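Local atomic coordinates of protein BZZ1 (PDB entry 1ZUU), a protein that acts in endocytosis and vacuolar trafficking and works with type I myosins to restore actin polarity after salt stress, here represented by its first SH3 domain. Residues D16-V29 against W37-V51. Sequence-based numbering, arbitrary orientation. Where two conformers were deposited one is given.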
loop_
_atom_site.group_PDB
_atom_site.type_symbol
_atom_site.label_atom_id
_atom_site.label_comp_id
_atom_site.label_asym_id
_atom_site.label_seq_id
_atom_site.Cartn_x
_atom_site.Cartn_y
_atom_site.Cartn_z
ATOM N N ASP A 16 -3.348 1.639 -11.312
ATOM C CA ASP A 16 -3.623 2.385 -10.095
ATOM C C ASP A 16 -3.032 1.767 -8.870
ATOM O O ASP A 16 -3.114 2.379 -7.813
ATOM C CB ASP A 16 -5.140 2.586 -9.877
ATOM C CG ASP A 16 -5.902 1.251 -9.779
ATOM O OD1 ASP A 16 -5.571 0.300 -10.523
ATOM O OD2 ASP A 16 -6.884 1.174 -8.995
ATOM N N GLU A 17 -2.471 0.558 -8.975
ATOM C CA GLU A 17 -1.937 -0.180 -7.827
ATOM C C GLU A 17 -0.424 0.093 -7.735
ATOM O O GLU A 17 0.219 0.486 -8.713
ATOM C CB GLU A 17 -2.160 -1.675 -8.001
ATOM C CG GLU A 17 -3.643 -2.046 -8.138
ATOM C CD GLU A 17 -3.873 -3.454 -8.553
ATOM O OE1 GLU A 17 -5.019 -3.759 -8.946
ATOM O OE2 GLU A 17 -2.934 -4.289 -8.493
ATOM N N ILE A 18 0.149 -0.223 -6.567
ATOM C CA ILE A 18 1.609 -0.215 -6.424
ATOM C C ILE A 18 2.047 -1.484 -5.695
ATOM O O ILE A 18 1.281 -2.187 -5.035
ATOM C CB ILE A 18 2.148 1.024 -5.683
ATOM C CG1 ILE A 18 1.618 1.139 -4.286
ATOM C CG2 ILE A 18 1.856 2.263 -6.491
ATOM C CD1 ILE A 18 2.380 2.161 -3.433
ATOM N N THR A 19 3.356 -1.765 -5.838
ATOM C CA THR A 19 4.003 -2.836 -5.150
ATOM C C THR A 19 4.400 -2.429 -3.730
ATOM O O THR A 19 4.867 -1.334 -3.479
ATOM C CB THR A 19 5.239 -3.284 -5.963
ATOM O OG1 THR A 19 4.756 -3.821 -7.171
ATOM C CG2 THR A 19 6.140 -4.266 -5.231
ATOM N N ILE A 20 4.224 -3.387 -2.799
ATOM C CA ILE A 20 4.674 -3.266 -1.439
ATOM C C ILE A 20 5.367 -4.561 -1.020
ATOM O O ILE A 20 4.928 -5.653 -1.367
ATOM C CB ILE A 20 3.510 -2.923 -0.447
ATOM C CG1 ILE A 20 2.276 -3.808 -0.722
ATOM C CG2 ILE A 20 3.213 -1.463 -0.471
ATOM C CD1 ILE A 20 1.228 -3.795 0.366
ATOM N N THR A 21 6.400 -4.426 -0.189
ATOM C CA THR A 21 7.060 -5.572 0.396
ATOM C C THR A 21 7.339 -5.299 1.859
ATOM O O THR A 21 7.561 -4.155 2.265
ATOM C CB THR A 21 8.363 -5.947 -0.348
ATOM O OG1 THR A 21 9.345 -4.914 -0.217
ATOM C CG2 THR A 21 8.114 -6.320 -1.772
ATOM N N PRO A 22 7.337 -6.356 2.697
ATOM C CA PRO A 22 7.664 -6.163 4.157
ATOM C C PRO A 22 8.938 -5.377 4.302
ATOM O O PRO A 22 9.950 -5.667 3.632
ATOM C CB PRO A 22 7.764 -7.618 4.654
ATOM C CG PRO A 22 6.715 -8.339 3.824
ATOM C CD PRO A 22 6.918 -7.753 2.419
ATOM N N GLY A 23 8.903 -4.387 5.185
ATOM C CA GLY A 23 10.034 -3.503 5.418
ATOM C C GLY A 23 9.988 -2.169 4.685
ATOM O O GLY A 23 10.739 -1.281 5.009
ATOM N N ASP A 24 9.122 -2.054 3.675
ATOM C CA ASP A 24 9.028 -0.760 2.955
ATOM C C ASP A 24 8.429 0.292 3.908
ATOM O O ASP A 24 7.532 0.003 4.733
ATOM C CB ASP A 24 8.159 -0.926 1.742
ATOM C CG ASP A 24 8.810 -1.745 0.600
ATOM O OD1 ASP A 24 10.040 -2.004 0.671
ATOM O OD2 ASP A 24 8.055 -2.094 -0.346
ATOM N N LYS A 25 8.897 1.512 3.733
ATOM C CA LYS A 25 8.353 2.659 4.476
ATOM C C LYS A 25 7.158 3.234 3.691
ATOM O O LYS A 25 7.293 3.538 2.511
ATOM C CB LYS A 25 9.433 3.774 4.604
ATOM C CG LYS A 25 10.459 3.618 5.586
ATOM C CD LYS A 25 11.382 2.470 5.484
ATOM C CE LYS A 25 12.590 2.636 6.417
ATOM N NZ LYS A 25 13.478 1.543 6.310
ATOM N N ILE A 26 6.007 3.321 4.367
ATOM C CA ILE A 26 4.772 3.706 3.700
ATOM C C ILE A 26 4.102 4.867 4.462
ATOM O O ILE A 26 4.392 5.093 5.667
ATOM C CB ILE A 26 3.794 2.529 3.505
ATOM C CG1 ILE A 26 3.274 2.001 4.852
ATOM C CG2 ILE A 26 4.458 1.429 2.651
ATOM C CD1 ILE A 26 2.189 0.927 4.719
ATOM N N SER A 27 3.173 5.513 3.795
ATOM C CA SER A 27 2.368 6.574 4.408
ATOM C C SER A 27 0.964 6.536 3.771
ATOM O O SER A 27 0.770 6.151 2.629
ATOM C CB SER A 27 3.007 7.939 4.183
ATOM O OG SER A 27 3.036 8.266 2.821
ATOM N N LEU A 28 -0.009 6.945 4.584
ATOM C CA LEU A 28 -1.411 6.929 4.114
ATOM C C LEU A 28 -1.709 8.109 3.168
ATOM O O LEU A 28 -1.304 9.233 3.423
ATOM C CB LEU A 28 -2.295 7.008 5.327
ATOM C CG LEU A 28 -3.831 6.895 5.145
ATOM C CD1 LEU A 28 -4.216 5.576 4.468
ATOM C CD2 LEU A 28 -4.527 7.080 6.464
ATOM N N VAL A 29 -2.506 7.822 2.129
ATOM C CA VAL A 29 -3.138 8.847 1.318
ATOM C C VAL A 29 -4.651 8.910 1.649
ATOM O O VAL A 29 -5.189 9.976 1.928
ATOM C CB VAL A 29 -2.944 8.628 -0.193
ATOM C CG1 VAL A 29 -3.742 9.656 -1.011
ATOM C CG2 VAL A 29 -1.481 8.600 -0.543
ATOM N N TRP A 37 -9.321 -1.812 -0.759
ATOM C CA TRP A 37 -8.035 -1.234 -1.101
ATOM C C TRP A 37 -7.842 0.081 -0.369
ATOM O O TRP A 37 -8.778 0.869 -0.197
ATOM C CB TRP A 37 -7.993 -0.953 -2.615
ATOM C CG TRP A 37 -8.155 -2.179 -3.447
ATOM C CD1 TRP A 37 -9.343 -2.785 -3.779
ATOM C CD2 TRP A 37 -7.121 -2.942 -4.090
ATOM N NE1 TRP A 37 -9.115 -3.883 -4.588
ATOM C CE2 TRP A 37 -7.755 -3.999 -4.793
ATOM C CE3 TRP A 37 -5.714 -2.821 -4.198
ATOM C CZ2 TRP A 37 -7.033 -4.930 -5.537
ATOM C CZ3 TRP A 37 -4.995 -3.745 -4.917
ATOM C CH2 TRP A 37 -5.654 -4.780 -5.605
ATOM N N THR A 38 -6.571 0.340 0.011
ATOM C CA THR A 38 -6.162 1.580 0.672
ATOM C C THR A 38 -5.170 2.300 -0.247
ATOM O O THR A 38 -4.291 1.654 -0.840
ATOM C CB THR A 38 -5.469 1.247 2.003
ATOM O OG1 THR A 38 -6.389 0.591 2.880
ATOM C CG2 THR A 38 -4.977 2.459 2.724
ATOM N N LYS A 39 -5.318 3.609 -0.411
ATOM C CA LYS A 39 -4.328 4.347 -1.185
ATOM C C LYS A 39 -3.203 4.781 -0.234
ATOM O O LYS A 39 -3.471 5.332 0.847
ATOM C CB LYS A 39 -4.934 5.548 -1.914
ATOM C CG LYS A 39 -3.990 6.086 -3.000
ATOM C CD LYS A 39 -4.508 7.285 -3.714
ATOM C CE LYS A 39 -5.527 6.888 -4.715
ATOM N NZ LYS A 39 -6.161 8.125 -5.339
ATOM N N ILE A 40 -1.954 4.547 -0.668
ATOM C CA ILE A 40 -0.772 4.836 0.107
ATOM C C ILE A 40 0.321 5.425 -0.830
ATOM O O ILE A 40 0.276 5.286 -2.046
ATOM C CB ILE A 40 -0.217 3.563 0.845
ATOM C CG1 ILE A 40 0.232 2.513 -0.170
ATOM C CG2 ILE A 40 -1.219 3.032 1.837
ATOM C CD1 ILE A 40 1.194 1.473 0.439
ATOM N N ASN A 41 1.333 5.963 -0.145
ATOM C CA ASN A 41 2.641 6.184 -0.739
ATOM C C ASN A 41 3.604 5.107 -0.220
ATOM O O ASN A 41 3.564 4.797 0.979
ATOM C CB ASN A 41 3.195 7.551 -0.383
ATOM C CG ASN A 41 2.208 8.667 -0.633
ATOM O OD1 ASN A 41 1.852 8.961 -1.771
ATOM N ND2 ASN A 41 1.681 9.233 0.459
ATOM N N ASN A 42 4.447 4.612 -1.089
ATOM C CA ASN A 42 5.569 3.766 -0.701
ATOM C C ASN A 42 6.798 4.659 -0.859
ATOM O O ASN A 42 7.252 4.902 -1.961
ATOM C CB ASN A 42 5.617 2.511 -1.564
ATOM C CG ASN A 42 6.685 1.533 -1.136
ATOM O OD1 ASN A 42 7.707 1.937 -0.545
ATOM N ND2 ASN A 42 6.457 0.233 -1.384
ATOM N N ASP A 43 7.316 5.168 0.286
ATOM C CA ASP A 43 8.482 6.044 0.213
ATOM C C ASP A 43 9.753 5.251 -0.080
ATOM O O ASP A 43 10.718 5.856 -0.603
ATOM C CB ASP A 43 8.628 6.947 1.446
ATOM C CG ASP A 43 7.648 8.136 1.472
ATOM O OD1 ASP A 43 6.925 8.343 0.474
ATOM O OD2 ASP A 43 7.609 8.865 2.506
ATOM N N THR A 44 9.805 3.975 0.218
ATOM C CA THR A 44 10.952 3.162 -0.199
ATOM C C THR A 44 11.074 3.135 -1.714
ATOM O O THR A 44 12.173 3.272 -2.277
ATOM C CB THR A 44 10.859 1.755 0.385
ATOM O OG1 THR A 44 10.969 1.865 1.815
ATOM C CG2 THR A 44 11.929 0.843 -0.175
ATOM N N THR A 45 9.952 2.943 -2.438
ATOM C CA THR A 45 10.004 2.798 -3.891
ATOM C C THR A 45 9.753 4.127 -4.640
ATOM O O THR A 45 10.102 4.195 -5.832
ATOM C CB THR A 45 8.971 1.758 -4.349
ATOM O OG1 THR A 45 7.700 2.298 -4.089
ATOM C CG2 THR A 45 9.174 0.419 -3.669
ATOM N N GLY A 46 9.091 5.071 -4.006
ATOM C CA GLY A 46 8.728 6.314 -4.632
ATOM C C GLY A 46 7.388 6.345 -5.328
ATOM O O GLY A 46 7.090 7.346 -5.986
ATOM N N GLU A 47 6.565 5.300 -5.215
ATOM C CA GLU A 47 5.316 5.200 -5.952
ATOM C C GLU A 47 4.148 5.433 -5.008
ATOM O O GLU A 47 4.249 5.272 -3.788
ATOM C CB GLU A 47 5.184 3.810 -6.573
ATOM C CG GLU A 47 6.367 3.373 -7.420
ATOM C CD GLU A 47 6.760 4.366 -8.475
ATOM O OE1 GLU A 47 5.876 5.098 -8.966
ATOM O OE2 GLU A 47 7.941 4.340 -8.916
ATOM N N THR A 48 3.016 5.782 -5.625
ATOM C CA THR A 48 1.759 6.075 -4.914
ATOM C C THR A 48 0.632 5.326 -5.605
ATOM O O THR A 48 0.516 5.370 -6.860
ATOM C CB THR A 48 1.437 7.584 -4.970
ATOM O OG1 THR A 48 2.490 8.309 -4.350
ATOM C CG2 THR A 48 0.101 7.954 -4.356
ATOM N N GLY A 49 -0.242 4.652 -4.873
ATOM C CA GLY A 49 -1.372 4.001 -5.441
ATOM C C GLY A 49 -2.019 3.039 -4.426
ATOM O O GLY A 49 -1.763 3.112 -3.217
ATOM N N LEU A 50 -2.895 2.194 -4.940
ATOM C CA LEU A 50 -3.716 1.293 -4.125
ATOM C C LEU A 50 -2.977 -0.031 -3.844
ATOM O O LEU A 50 -2.295 -0.586 -4.682
ATOM C CB LEU A 50 -5.019 0.947 -4.853
ATOM C CG LEU A 50 -6.035 2.081 -4.975
ATOM C CD1 LEU A 50 -7.235 1.556 -5.747
ATOM C CD2 LEU A 50 -6.515 2.642 -3.694
ATOM N N VAL A 51 -3.227 -0.524 -2.597
ATOM C CA VAL A 51 -2.775 -1.821 -2.170
ATOM C C VAL A 51 -3.919 -2.472 -1.370
ATOM O O VAL A 51 -4.789 -1.785 -0.848
ATOM C CB VAL A 51 -1.504 -1.788 -1.307
ATOM C CG1 VAL A 51 -0.364 -1.103 -2.091
ATOM C CG2 VAL A 51 -1.737 -1.088 0.024
HETATM O O HOH W 1 5.835 0.681 -5.073
HETATM O O HOH W 2 0.505 11.410 1.657
#
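I18, I20 and I26 meet I40 and V51 in the hydrophobic core of this SH3 domain, where residues 16-25 fold against the sheet in which strand 26-28 pairs antiparallel with 37-42, itself paired with 47-52. The domain is a worked example of a buried polar side chain, N42, kept beside an aliphatic core by bonds of its own. The side chains of I20 and I40 cross at about a right angle, I20 CG2 lying 3.7 Å from I40 CD1, and I56 packs on I20, I26, I40 and V51. I18 CD1 rests on N42 CB at 3.8 Å. With its CG anti to the backbone N (chi1 -175°), N42 extends its amide into the bend of 16-29. There ND2 spends both hydrogens, one on T19 O in the carbonyl plane, the other nearly straight on D24 OD2, 3.0 Å away. T21 N grips OD2 from the opposite face of the carboxylate. A leucine in place of N42 would probably leave T19 O with its water and D24 OD2 with T21 N, but take away the donor tying bend to strand. The solvent side is looser: K25 leads its amine away. Polar order persists on this outer face, where N41 ND2 donates to S27 OG at 2.9 Å while N41 OD1 accepts from T48 OG1 on a lone pair, 2.7 Å away.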